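D-glycerate 3-kinase (Cryptococcus neoformans var. grubii serotype A, PDB 6CKG) probably phosphorylates D-glycerate on its 3-hydroxyl at the expense of ATP, as a P-loop kinase. Local coordinates at residues P47-P55 / Q244-P253; A19-F27 / G313-I324. One frame throughout, in Å; residues are numbered along the deposited sequence.

Contact 1: residues P47-P55 / Q244-P253; sequences PLVVGVQGP and QIDCFVQIQP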
ATOM      1  N   PRO A  47     -10.698 -16.605   0.326  1.00 32.65           N
ATOM      2  CA  PRO A  47      -9.971 -15.904   1.396  1.00 30.12           C
ATOM      3  C   PRO A  47     -10.582 -14.532   1.648  1.00 28.26           C
ATOM      4  O   PRO A  47     -11.054 -13.865   0.724  1.00 29.67           O
ATOM      5  CB  PRO A  47      -8.546 -15.764   0.843  1.00 29.94           C
ATOM      6  CG  PRO A  47      -8.475 -16.644  -0.354  1.00 34.19           C
ATOM      7  CD  PRO A  47      -9.853 -16.852  -0.860  1.00 33.55           C
ATOM      8  N   LEU A  48     -10.559 -14.117   2.912  1.00 30.91           N
ATOM      9  CA  LEU A  48     -10.833 -12.733   3.270  1.00 31.65           C
ATOM     10  C   LEU A  48      -9.668 -11.876   2.806  1.00 30.90           C
ATOM     11  O   LEU A  48      -8.523 -12.154   3.164  1.00 30.71           O
ATOM     12  CB  LEU A  48     -11.010 -12.606   4.783  1.00 29.60           C
ATOM     13  CG  LEU A  48     -11.188 -11.194   5.346  1.00 31.39           C
ATOM     14  CD1 LEU A  48     -12.605 -10.680   5.032  1.00 29.56           C
ATOM     15  CD2 LEU A  48     -10.927 -11.187   6.869  1.00 26.55           C
ATOM     16  N   VAL A  49      -9.940 -10.841   2.013  1.00 23.64           N
ATOM     17  CA  VAL A  49      -8.890  -9.923   1.565  1.00 26.71           C
ATOM     18  C   VAL A  49      -8.864  -8.731   2.517  1.00 29.66           C
ATOM     19  O   VAL A  49      -9.810  -7.937   2.567  1.00 26.34           O
ATOM     20  CB  VAL A  49      -9.099  -9.449   0.120  1.00 26.90           C
ATOM     21  CG1 VAL A  49      -7.943  -8.532  -0.285  1.00 22.84           C
ATOM     22  CG2 VAL A  49      -9.205 -10.627  -0.839  1.00 30.74           C
ATOM     23  N   VAL A  50      -7.763  -8.586   3.243  1.00 23.44           N
ATOM     24  CA  VAL A  50      -7.550  -7.474   4.158  1.00 22.72           C
ATOM     25  C   VAL A  50      -6.603  -6.492   3.477  1.00 25.54           C
ATOM     26  O   VAL A  50      -5.418  -6.789   3.312  1.00 22.75           O
ATOM     27  CB  VAL A  50      -6.965  -7.958   5.493  1.00 27.21           C
ATOM     28  CG1 VAL A  50      -6.832  -6.808   6.469  1.00 26.96           C
ATOM     29  CG2 VAL A  50      -7.808  -9.100   6.091  1.00 22.16           C
ATOM     30  N   GLY A  51      -7.107  -5.317   3.091  1.00 23.82           N
ATOM     31  CA  GLY A  51      -6.222  -4.238   2.661  1.00 24.61           C
ATOM     32  C   GLY A  51      -5.540  -3.580   3.855  1.00 27.50           C
ATOM     33  O   GLY A  51      -6.122  -3.430   4.926  1.00 24.48           O
ATOM     34  N   VAL A  52      -4.290  -3.176   3.660  1.00 24.70           N
ATOM     35  CA  VAL A  52      -3.513  -2.527   4.715  1.00 24.63           C
ATOM     36  C   VAL A  52      -2.795  -1.330   4.113  1.00 25.04           C
ATOM     37  O   VAL A  52      -2.132  -1.457   3.076  1.00 24.65           O
ATOM     38  CB  VAL A  52      -2.495  -3.487   5.368  1.00 31.55           C
ATOM     39  CG1 VAL A  52      -1.646  -2.736   6.404  1.00 28.36           C
ATOM     40  CG2 VAL A  52      -3.206  -4.681   6.008  1.00 30.25           C
ATOM     41  N   GLN A  53      -2.941  -0.160   4.735  1.00 25.37           N
ATOM     42  CA  GLN A  53      -2.211   1.018   4.276  1.00 23.96           C
ATOM     43  C   GLN A  53      -1.615   1.736   5.476  1.00 28.08           C
ATOM     44  O   GLN A  53      -2.224   1.806   6.548  1.00 27.60           O
ATOM     45  CB  GLN A  53      -3.098   1.965   3.446  1.00 22.12           C
ATOM     46  CG  GLN A  53      -2.352   3.203   2.823  1.00 24.24           C
ATOM     47  CD  GLN A  53      -2.175   4.364   3.798  1.00 27.73           C
ATOM     48  OE1 GLN A  53      -2.952   4.525   4.736  1.00 25.73           O
ATOM     49  NE2 GLN A  53      -1.143   5.170   3.581  1.00 27.71           N
ATOM     50  N   GLY A  54      -0.401   2.235   5.295  1.00 27.71           N
ATOM     51  CA  GLY A  54       0.304   2.954   6.323  1.00 33.52           C
ATOM     52  C   GLY A  54       1.534   3.604   5.725  1.00 44.63           C
ATOM     53  O   GLY A  54       2.017   3.211   4.657  1.00 42.81           O
ATOM     54  N   PRO A  55       2.066   4.613   6.399  1.00 52.99           N
ATOM     55  CA  PRO A  55       3.119   5.429   5.800  1.00 60.05           C
ATOM     56  C   PRO A  55       4.475   4.745   5.831  1.00 66.05           C
ATOM     57  O   PRO A  55       4.704   3.762   6.542  1.00 59.10           O
ATOM     58  CB  PRO A  55       3.126   6.681   6.677  1.00 63.28           C
ATOM     59  CG  PRO A  55       2.699   6.185   7.997  1.00 59.76           C
ATOM     60  CD  PRO A  55       1.671   5.122   7.722  1.00 58.53           C
ATOM     61  N   GLN A 244     -11.535  -5.371  -4.948  1.00 31.06           N
ATOM     62  CA  GLN A 244     -11.341  -6.751  -4.533  1.00 30.60           C
ATOM     63  C   GLN A 244     -11.081  -6.882  -3.038  1.00 29.58           C
ATOM     64  O   GLN A 244     -11.092  -8.002  -2.516  1.00 28.06           O
ATOM     65  CB  GLN A 244     -10.183  -7.351  -5.328  1.00 29.60           C
ATOM     66  CG  GLN A 244     -10.471  -7.474  -6.822  1.00 33.43           C
ATOM     67  CD  GLN A 244     -11.151  -8.790  -7.145  1.00 48.50           C
ATOM     68  OE1 GLN A 244     -12.288  -9.027  -6.741  1.00 48.35           O
ATOM     69  NE2 GLN A 244     -10.434  -9.678  -7.840  1.00 58.32           N
ATOM     70  N   ILE A 245     -10.894  -5.768  -2.343  1.00 28.62           N
ATOM     71  CA  ILE A 245     -10.589  -5.763  -0.914  1.00 29.79           C
ATOM     72  C   ILE A 245     -11.882  -5.827  -0.102  1.00 35.16           C
ATOM     73  O   ILE A 245     -12.830  -5.067  -0.346  1.00 31.15           O
ATOM     74  CB  ILE A 245      -9.774  -4.509  -0.558  1.00 24.17           C
ATOM     75  CG1 ILE A 245      -8.444  -4.526  -1.333  1.00 27.89           C
ATOM     76  CG2 ILE A 245      -9.585  -4.385   0.941  1.00 23.51           C
ATOM     77  CD1 ILE A 245      -7.569  -3.275  -1.125  1.00 21.64           C
ATOM     78  N   ASP A 246     -11.909  -6.712   0.902  1.00 28.47           N
ATOM     79  CA  ASP A 246     -13.090  -6.930   1.734  1.00 26.39           C
ATOM     80  C   ASP A 246     -13.116  -6.052   2.978  1.00 27.54           C
ATOM     81  O   ASP A 246     -14.182  -5.571   3.373  1.00 32.45           O
ATOM     82  CB  ASP A 246     -13.170  -8.399   2.173  1.00 26.73           C
ATOM     83  CG  ASP A 246     -13.251  -9.357   1.004  1.00 32.21           C
ATOM     84  OD1 ASP A 246     -14.039  -9.093   0.082  1.00 37.97           O
ATOM     85  OD2 ASP A 246     -12.519 -10.366   0.999  1.00 28.91           O
ATOM     86  N   CYS A 247     -11.975  -5.859   3.630  1.00 23.23           N
ATOM     87  CA  CYS A 247     -11.920  -5.053   4.843  1.00 24.95           C
ATOM     88  C   CYS A 247     -10.557  -4.374   4.879  1.00 25.55           C
ATOM     89  O   CYS A 247      -9.683  -4.660   4.061  1.00 24.31           O
ATOM     90  CB  CYS A 247     -12.190  -5.918   6.096  1.00 24.50           C
ATOM     91  SG  CYS A 247     -10.939  -7.206   6.369  1.00 26.15           S
ATOM     92  N   PHE A 248     -10.365  -3.468   5.834  1.00 24.79           N
ATOM     93  CA  PHE A 248      -9.229  -2.562   5.707  1.00 25.33           C
ATOM     94  C   PHE A 248      -8.667  -2.204   7.073  1.00 24.84           C
ATOM     95  O   PHE A 248      -9.418  -1.943   8.022  1.00 23.47           O
ATOM     96  CB  PHE A 248      -9.647  -1.270   4.972  1.00 21.42           C
ATOM     97  CG  PHE A 248      -8.533  -0.615   4.168  1.00 23.36           C
ATOM     98  CD1 PHE A 248      -7.561   0.143   4.797  1.00 24.64           C
ATOM     99  CD2 PHE A 248      -8.477  -0.752   2.786  1.00 24.41           C
ATOM    100  CE1 PHE A 248      -6.545   0.779   4.063  1.00 24.39           C
ATOM    101  CE2 PHE A 248      -7.458  -0.124   2.035  1.00 22.47           C
ATOM    102  CZ  PHE A 248      -6.498   0.648   2.685  1.00 22.93           C
ATOM    103  N   VAL A 249      -7.340  -2.147   7.147  1.00 22.36           N
ATOM    104  CA  VAL A 249      -6.614  -1.698   8.332  1.00 24.25           C
ATOM    105  C   VAL A 249      -5.714  -0.549   7.907  1.00 26.39           C
ATOM    106  O   VAL A 249      -4.934  -0.695   6.957  1.00 24.05           O
ATOM    107  CB  VAL A 249      -5.776  -2.832   8.955  1.00 26.67           C
ATOM    108  CG1 VAL A 249      -5.003  -2.323  10.182  1.00 25.76           C
ATOM    109  CG2 VAL A 249      -6.674  -4.029   9.336  1.00 24.91           C
ATOM    110  N   GLN A 250      -5.803   0.581   8.608  1.00 25.96           N
ATOM    111  CA  GLN A 250      -4.993   1.746   8.268  1.00 27.60           C
ATOM    112  C   GLN A 250      -4.204   2.230   9.480  1.00 27.04           C
ATOM    113  O   GLN A 250      -4.748   2.339  10.579  1.00 31.03           O
ATOM    114  CB  GLN A 250      -5.866   2.886   7.716  1.00 25.61           C
ATOM    115  CG  GLN A 250      -5.098   4.189   7.540  1.00 23.03           C
ATOM    116  CD  GLN A 250      -5.975   5.337   7.054  1.00 28.74           C
ATOM    117  OE1 GLN A 250      -6.995   5.652   7.661  1.00 29.34           O
ATOM    118  NE2 GLN A 250      -5.584   5.952   5.945  1.00 33.69           N
ATOM    119  N   ILE A 251      -2.919   2.506   9.283  1.00 26.04           N
ATOM    120  CA  ILE A 251      -2.094   3.150  10.297  1.00 29.05           C
ATOM    121  C   ILE A 251      -1.953   4.613   9.885  1.00 33.29           C
ATOM    122  O   ILE A 251      -1.359   4.918   8.847  1.00 32.15           O
ATOM    123  CB  ILE A 251      -0.723   2.477  10.430  1.00 32.19           C
ATOM    124  CG1 ILE A 251      -0.893   0.985  10.738  1.00 28.84           C
ATOM    125  CG2 ILE A 251       0.070   3.152  11.532  1.00 34.93           C
ATOM    126  CD1 ILE A 251       0.395   0.182  10.646  1.00 35.85           C
ATOM    127  N   GLN A 252      -2.517   5.518  10.683  1.00 31.93           N
ATOM    128  CA  GLN A 252      -2.551   6.934  10.338  1.00 34.86           C
ATOM    129  C   GLN A 252      -1.720   7.713  11.347  1.00 34.88           C
ATOM    130  O   GLN A 252      -2.055   7.708  12.545  1.00 33.98           O
ATOM    131  CB  GLN A 252      -3.991   7.447  10.332  1.00 32.27           C
ATOM    132  CG  GLN A 252      -4.125   8.912   9.980  1.00 42.24           C
ATOM    133  CD  GLN A 252      -5.565   9.365  10.050  1.00 42.56           C
ATOM    134  OE1 GLN A 252      -6.312   9.269   9.072  1.00 44.53           O
ATOM    135  NE2 GLN A 252      -5.969   9.839  11.214  1.00 36.23           N
ATOM    136  N   PRO A 253      -0.642   8.386  10.945  1.00 36.15           N
ATOM    137  CA  PRO A 253       0.064   9.250  11.895  1.00 36.55           C
ATOM    138  C   PRO A 253      -0.830  10.406  12.312  1.00 33.00           C
ATOM    139  O   PRO A 253      -1.715  10.833  11.565  1.00 35.13           O
ATOM    140  CB  PRO A 253       1.273   9.745  11.098  1.00 34.37           C
ATOM    141  CG  PRO A 253       0.805   9.723   9.683  1.00 37.46           C
ATOM    142  CD  PRO A 253      -0.125   8.539   9.572  1.00 37.63           C
TER
HETATM  143  O   HOH W   1     -12.734 -12.333  -0.828  1.00 40.74           O
HETATM  144  O   HOH W   2      -1.998   6.415   6.768  1.00 39.25           O
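G51 brings no side chain to the pairing of strands 48-53 and 247-253, and its neighbours fill the hollow: the CG2 methyl of I245 sits 3.4 Å from G51 N, and G51 O lies over one face of the F248 ring, displaced toward its rim. Beyond it, Q53 CB comes up to the ring's edge, 3.7 Å from F248 CE1. On the other sheet face, C247 SG, set between its own backbone N and carbonyl carbon (chi1 63°), touches both L48 CD2 and V50 CG2, the latter at 3.7 Å. These strands are parallel neighbours at the centre of a P-loop kinase sheet, and 48-53 runs straight into the Walker A sequence GPQGAGKS that begins at G54. Where the ladder starts, the carboxylate of D246 takes the place of a strand carbonyl: its OD2 accepts from V49 N at 2.8 Å in a nearly straight bond (174°), and a water joins the same oxygen to P47 O. Farther on, Q53 and Q250 lie side by side, Q250 NE2 donating to Q53 OE1 at 3.2 Å; their other amide ends are held by W182 O and R315. The P55 and P253 rings reach toward each other, CG to CD 4.0 Å.

Contact 2: residues A19-F27 / G313-I324; sequences AMVQQTAGF and GLRFIVNIKREI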
ATOM      1  N   ALA A  19       0.380  -4.518  21.036  1.00 49.32           N
ATOM      2  CA  ALA A  19      -1.028  -4.131  21.034  1.00 44.43           C
ATOM      3  C   ALA A  19      -1.583  -4.043  19.613  1.00 45.84           C
ATOM      4  O   ALA A  19      -2.692  -4.516  19.345  1.00 44.51           O
ATOM      5  CB  ALA A  19      -1.211  -2.802  21.765  1.00 48.03           C
ATOM      6  N   MET A  20      -0.832  -3.431  18.687  1.00 40.69           N
ATOM      7  CA  MET A  20      -1.343  -3.295  17.325  1.00 37.24           C
ATOM      8  C   MET A  20      -1.534  -4.658  16.666  1.00 40.83           C
ATOM      9  O   MET A  20      -2.558  -4.901  16.018  1.00 35.57           O
ATOM     10  CB  MET A  20      -0.427  -2.416  16.474  1.00 32.72           C
ATOM     11  CG  MET A  20      -1.016  -2.140  15.086  1.00 33.45           C
ATOM     12  SD  MET A  20      -0.075  -1.056  13.971  1.00 37.50           S
ATOM     13  CE  MET A  20      -0.126   0.498  14.872  1.00 41.22           C
ATOM     14  N   VAL A  21      -0.563  -5.564  16.825  1.00 41.05           N
ATOM     15  CA  VAL A  21      -0.686  -6.897  16.240  1.00 42.68           C
ATOM     16  C   VAL A  21      -1.891  -7.622  16.834  1.00 37.28           C
ATOM     17  O   VAL A  21      -2.735  -8.153  16.104  1.00 37.28           O
ATOM     18  CB  VAL A  21       0.614  -7.698  16.437  1.00 43.36           C
ATOM     19  CG1 VAL A  21       0.359  -9.205  16.280  1.00 42.66           C
ATOM     20  CG2 VAL A  21       1.669  -7.236  15.462  1.00 43.32           C
ATOM     21  N   GLN A  22      -2.005  -7.626  18.167  1.00 36.43           N
ATOM     22  CA  GLN A  22      -3.124  -8.307  18.823  1.00 40.88           C
ATOM     23  C   GLN A  22      -4.461  -7.703  18.420  1.00 42.01           C
ATOM     24  O   GLN A  22      -5.437  -8.427  18.180  1.00 36.07           O
ATOM     25  CB  GLN A  22      -2.980  -8.237  20.345  1.00 47.29           C
ATOM     26  CG  GLN A  22      -1.747  -8.912  20.893  1.00 61.61           C
ATOM     27  CD  GLN A  22      -1.760  -8.974  22.407  1.00 72.24           C
ATOM     28  OE1 GLN A  22      -2.733  -8.566  23.048  1.00 71.18           O
ATOM     29  NE2 GLN A  22      -0.680  -9.489  22.989  1.00 76.71           N
ATOM     30  N   GLN A  23      -4.540  -6.375  18.379  1.00 35.45           N
ATOM     31  CA  GLN A  23      -5.796  -5.740  18.017  1.00 31.77           C
ATOM     32  C   GLN A  23      -6.140  -6.006  16.561  1.00 27.89           C
ATOM     33  O   GLN A  23      -7.310  -6.234  16.230  1.00 34.42           O
ATOM     34  CB  GLN A  23      -5.724  -4.238  18.299  1.00 36.10           C
ATOM     35  CG  GLN A  23      -5.787  -3.909  19.782  1.00 45.71           C
ATOM     36  CD  GLN A  23      -5.735  -2.422  20.035  1.00 48.22           C
ATOM     37  OE1 GLN A  23      -6.537  -1.666  19.491  1.00 44.23           O
ATOM     38  NE2 GLN A  23      -4.773  -1.991  20.842  1.00 52.42           N
ATOM     39  N   THR A  24      -5.141  -5.989  15.675  1.00 31.80           N
ATOM     40  CA  THR A  24      -5.406  -6.291  14.271  1.00 31.68           C
ATOM     41  C   THR A  24      -5.845  -7.739  14.094  1.00 30.60           C
ATOM     42  O   THR A  24      -6.734  -8.030  13.282  1.00 29.08           O
ATOM     43  CB  THR A  24      -4.175  -5.999  13.417  1.00 32.06           C
ATOM     44  OG1 THR A  24      -3.789  -4.628  13.583  1.00 31.90           O
ATOM     45  CG2 THR A  24      -4.491  -6.246  11.959  1.00 30.10           C
ATOM     46  N   ALA A  25      -5.255  -8.652  14.872  1.00 30.69           N
ATOM     47  CA  ALA A  25      -5.672 -10.051  14.836  1.00 28.12           C
ATOM     48  C   ALA A  25      -7.130 -10.202  15.243  1.00 30.99           C
ATOM     49  O   ALA A  25      -7.890 -10.937  14.600  1.00 32.72           O
ATOM     50  CB  ALA A  25      -4.777 -10.889  15.750  1.00 30.16           C
ATOM     51  N   GLY A  26      -7.536  -9.540  16.335  1.00 29.97           N
ATOM     52  CA  GLY A  26      -8.934  -9.607  16.739  1.00 31.24           C
ATOM     53  C   GLY A  26      -9.869  -9.160  15.629  1.00 29.40           C
ATOM     54  O   GLY A  26     -10.891  -9.803  15.363  1.00 28.57           O
ATOM     55  N   PHE A  27      -9.507  -8.071  14.952  1.00 27.94           N
ATOM     56  CA  PHE A  27     -10.287  -7.530  13.833  1.00 27.07           C
ATOM     57  C   PHE A  27     -10.307  -8.485  12.636  1.00 28.73           C
ATOM     58  O   PHE A  27     -11.363  -8.720  12.032  1.00 27.80           O
ATOM     59  CB  PHE A  27      -9.696  -6.178  13.439  1.00 25.30           C
ATOM     60  CG  PHE A  27     -10.311  -5.553  12.198  1.00 26.83           C
ATOM     61  CD1 PHE A  27     -11.526  -4.881  12.276  1.00 36.45           C
ATOM     62  CD2 PHE A  27      -9.660  -5.609  10.975  1.00 35.58           C
ATOM     63  CE1 PHE A  27     -12.089  -4.288  11.147  1.00 34.26           C
ATOM     64  CE2 PHE A  27     -10.222  -5.010   9.834  1.00 31.85           C
ATOM     65  CZ  PHE A  27     -11.435  -4.357   9.929  1.00 31.09           C
ATOM     66  N   GLY A 313     -13.631  -1.160   8.322  1.00 28.19           N
ATOM     67  CA  GLY A 313     -12.285  -0.626   8.428  1.00 23.34           C
ATOM     68  C   GLY A 313     -11.908  -0.370   9.872  1.00 29.00           C
ATOM     69  O   GLY A 313     -12.755  -0.048  10.708  1.00 24.02           O
ATOM     70  N   LEU A 314     -10.624  -0.535  10.168  1.00 25.18           N
ATOM     71  CA  LEU A 314     -10.052  -0.253  11.475  1.00 25.20           C
ATOM     72  C   LEU A 314      -8.860   0.666  11.277  1.00 28.67           C
ATOM     73  O   LEU A 314      -7.952   0.355  10.494  1.00 26.40           O
ATOM     74  CB  LEU A 314      -9.610  -1.531  12.189  1.00 27.67           C
ATOM     75  CG  LEU A 314      -8.808  -1.375  13.483  1.00 29.77           C
ATOM     76  CD1 LEU A 314      -9.659  -0.709  14.597  1.00 29.47           C
ATOM     77  CD2 LEU A 314      -8.281  -2.745  13.926  1.00 39.13           C
ATOM     78  N   ARG A 315      -8.860   1.790  11.982  1.00 29.37           N
ATOM     79  CA  ARG A 315      -7.786   2.769  11.892  1.00 28.68           C
ATOM     80  C   ARG A 315      -7.067   2.859  13.227  1.00 29.92           C
ATOM     81  O   ARG A 315      -7.710   3.011  14.270  1.00 29.43           O
ATOM     82  CB  ARG A 315      -8.318   4.155  11.513  1.00 28.17           C
ATOM     83  CG  ARG A 315      -7.278   5.276  11.684  1.00 28.18           C
ATOM     84  CD  ARG A 315      -7.846   6.653  11.247  1.00 30.12           C
ATOM     85  NE  ARG A 315      -8.384   6.574   9.889  1.00 24.51           N
ATOM     86  CZ  ARG A 315      -9.670   6.697   9.593  1.00 28.08           C
ATOM     87  NH1 ARG A 315     -10.553   6.935  10.554  1.00 32.98           N
ATOM     88  NH2 ARG A 315     -10.076   6.587   8.342  1.00 36.53           N
ATOM     89  N   PHE A 316      -5.744   2.774  13.193  1.00 26.32           N
ATOM     90  CA  PHE A 316      -4.911   3.075  14.347  1.00 32.11           C
ATOM     91  C   PHE A 316      -4.320   4.459  14.153  1.00 32.56           C
ATOM     92  O   PHE A 316      -3.713   4.728  13.117  1.00 27.01           O
ATOM     93  CB  PHE A 316      -3.771   2.069  14.511  1.00 25.82           C
ATOM     94  CG  PHE A 316      -4.226   0.656  14.771  1.00 25.95           C
ATOM     95  CD1 PHE A 316      -4.592   0.254  16.048  1.00 31.23           C
ATOM     96  CD2 PHE A 316      -4.256  -0.271  13.746  1.00 32.36           C
ATOM     97  CE1 PHE A 316      -5.000  -1.052  16.290  1.00 33.39           C
ATOM     98  CE2 PHE A 316      -4.664  -1.576  13.975  1.00 34.31           C
ATOM     99  CZ  PHE A 316      -5.031  -1.971  15.247  1.00 29.81           C
ATOM    100  N   ILE A 317      -4.498   5.325  15.139  1.00 33.74           N
ATOM    101  CA  ILE A 317      -3.898   6.652  15.128  1.00 36.94           C
ATOM    102  C   ILE A 317      -2.682   6.597  16.036  1.00 34.22           C
ATOM    103  O   ILE A 317      -2.796   6.225  17.208  1.00 35.10           O
ATOM    104  CB  ILE A 317      -4.905   7.718  15.589  1.00 36.21           C
ATOM    105  CG1 ILE A 317      -6.115   7.706  14.648  1.00 39.76           C
ATOM    106  CG2 ILE A 317      -4.247   9.089  15.665  1.00 38.19           C
ATOM    107  CD1 ILE A 317      -7.218   8.653  15.020  1.00 46.20           C
ATOM    108  N   VAL A 318      -1.510   6.935  15.500  1.00 33.27           N
ATOM    109  CA  VAL A 318      -0.264   6.724  16.228  1.00 36.06           C
ATOM    110  C   VAL A 318       0.483   8.045  16.398  1.00 37.74           C
ATOM    111  O   VAL A 318       0.355   8.971  15.586  1.00 34.26           O
ATOM    112  CB  VAL A 318       0.622   5.676  15.515  1.00 35.87           C
ATOM    113  CG1 VAL A 318      -0.088   4.327  15.458  1.00 34.67           C
ATOM    114  CG2 VAL A 318       0.976   6.143  14.119  1.00 39.25           C
ATOM    115  N   ASN A 319       1.267   8.132  17.476  1.00 38.61           N
ATOM    116  CA  ASN A 319       2.116   9.294  17.690  1.00 44.51           C
ATOM    117  C   ASN A 319       3.472   9.047  17.026  1.00 43.13           C
ATOM    118  O   ASN A 319       3.677   8.039  16.345  1.00 36.79           O
ATOM    119  CB  ASN A 319       2.240   9.627  19.183  1.00 43.88           C
ATOM    120  CG  ASN A 319       2.863   8.502  20.008  1.00 48.21           C
ATOM    121  OD1 ASN A 319       3.489   7.580  19.481  1.00 47.30           O
ATOM    122  ND2 ASN A 319       2.693   8.587  21.325  1.00 47.59           N
ATOM    123  N   ILE A 320       4.417   9.969  17.228  1.00 46.94           N
ATOM    124  CA  ILE A 320       5.689   9.881  16.521  1.00 49.70           C
ATOM    125  C   ILE A 320       6.509   8.696  17.006  1.00 52.71           C
ATOM    126  O   ILE A 320       7.350   8.178  16.260  1.00 49.04           O
ATOM    127  CB  ILE A 320       6.476  11.201  16.644  1.00 53.50           C
ATOM    128  CG1 ILE A 320       7.603  11.237  15.605  1.00 58.30           C
ATOM    129  CG2 ILE A 320       7.016  11.380  18.060  1.00 50.18           C
ATOM    130  CD1 ILE A 320       7.869  12.624  15.026  1.00 63.17           C
ATOM    131  N   LYS A 321       6.271   8.229  18.228  1.00 53.47           N
ATOM    132  CA  LYS A 321       6.904   7.014  18.712  1.00 54.39           C
ATOM    133  C   LYS A 321       6.164   5.761  18.273  1.00 49.04           C
ATOM    134  O   LYS A 321       6.433   4.680  18.806  1.00 53.18           O
ATOM    135  CB  LYS A 321       7.018   7.051  20.236  1.00 59.96           C
ATOM    136  CG  LYS A 321       7.927   8.156  20.758  1.00 60.70           C
ATOM    137  CD  LYS A 321       7.810   8.278  22.266  1.00 63.11           C
ATOM    138  CE  LYS A 321       9.142   8.064  22.948  1.00 66.33           C
ATOM    139  NZ  LYS A 321       9.001   8.171  24.429  1.00 67.98           N
ATOM    140  N   ARG A 322       5.238   5.894  17.324  1.00 48.25           N
ATOM    141  CA  ARG A 322       4.481   4.786  16.747  1.00 45.77           C
ATOM    142  C   ARG A 322       3.583   4.106  17.767  1.00 43.70           C
ATOM    143  O   ARG A 322       3.112   2.993  17.529  1.00 43.38           O
ATOM    144  CB  ARG A 322       5.407   3.757  16.088  1.00 40.59           C
ATOM    145  CG  ARG A 322       6.326   4.355  15.042  1.00 46.78           C
ATOM    146  CD  ARG A 322       7.290   3.310  14.511  1.00 58.78           C
ATOM    147  NE  ARG A 322       8.113   3.821  13.414  1.00 66.06           N
ATOM    148  CZ  ARG A 322       9.278   4.440  13.579  1.00 65.49           C
ATOM    149  NH1 ARG A 322       9.958   4.862  12.520  1.00 65.31           N
ATOM    150  NH2 ARG A 322       9.765   4.634  14.801  1.00 59.78           N
ATOM    151  N   GLU A 323       3.328   4.763  18.893  1.00 43.77           N
ATOM    152  CA  GLU A 323       2.421   4.226  19.896  1.00 47.34           C
ATOM    153  C   GLU A 323       0.985   4.562  19.526  1.00 43.04           C
ATOM    154  O   GLU A 323       0.689   5.675  19.092  1.00 45.24           O
ATOM    155  CB  GLU A 323       2.759   4.796  21.271  1.00 53.50           C
ATOM    156  CG  GLU A 323       4.174   4.498  21.716  1.00 60.71           C
ATOM    157  CD  GLU A 323       4.650   5.421  22.820  1.00 66.93           C
ATOM    158  OE1 GLU A 323       3.986   6.452  23.070  1.00 59.26           O
ATOM    159  OE2 GLU A 323       5.695   5.111  23.432  1.00 72.65           O
ATOM    160  N   ILE A 324       0.090   3.590  19.685  1.00 46.24           N
ATOM    161  CA  ILE A 324      -1.318   3.837  19.405  1.00 45.09           C
ATOM    162  C   ILE A 324      -1.836   4.867  20.400  1.00 44.23           C
ATOM    163  O   ILE A 324      -1.710   4.693  21.616  1.00 44.47           O
ATOM    164  CB  ILE A 324      -2.126   2.535  19.479  1.00 42.65           C
ATOM    165  CG1 ILE A 324      -1.686   1.592  18.369  1.00 37.82           C
ATOM    166  CG2 ILE A 324      -3.629   2.820  19.392  1.00 42.36           C
ATOM    167  CD1 ILE A 324      -2.162   0.182  18.584  1.00 41.14           C
TER
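The N-terminal helix 19-38 packs on one face of the central sheet, and here M20, Q23, T24 and F27 settle on L314, F316 and I324 of strand 313-318 and the turn and strand start that follow it. Helix and strand run nearly antiparallel, at 170°, with axes 10.2 Å apart. F316 stands out from the strand toward the helix. M20 CG stands over the centre of its ring, 3.9 Å from the centroid, making a CH-pi contact; with CG anti to the backbone N (chi1 -174°) and the chain bending only at its end, M20 SD lies obliquely to the same ring in a Met-aromatic contact, and CE goes on to V318 CG1. Q23 meets the ring at its edge: its CB lies in the ring plane, and OE1 is 3.6 Å from F316 CE1. T24 OG1 approaches obliquely, 3.2 Å from F316 CE2, but its proton is spent within the helix, donated to M20 O at 2.7 Å, a bond that fixes the hydroxyl's rotation. That carbonyl also receives T24 N, from the opposite face of its plane. Two turns on from M20 the roles reverse: F27 offers the flat face, and L314 CB sits over its centre, 3.8 Å from the centroid, while L314 CD2 reaches F27 CB. I324 CD1 closes the other end, 3.8 Å from M20 CB. V249 and I251 of the adjoining strand extend this apolar surface beneath the helix. Such a helix, laid against a largely parallel sheet, forms one outer layer of the alpha/beta/alpha sandwich of P-loop kinases.

Strands 247-253 and 313-318 are neighbours in the sheet, so contact 1 and contact 2, whose centres lie 12 Å apart, share one scaffold. Q252 N probably bonds F316 O at 2.8 Å, Q250 OE1 probably accepts from R315 NE at 2.8 Å, and on the helix-bearing face M20 SD packs 3.6 Å from I251 CD1. Helix 19-38 packs on the sheet, and the chain then enters that sheet as strand 48-53. Contact 1 delivers G54 and P55 to the P-loop; R322, in the turn of segment 313-324, bonds G57 O and lies against W262, which P55 touches too. A 1,2-ethanediol molecule, probably from crystallisation, lies by G54, nearest atoms about 4 Å apart.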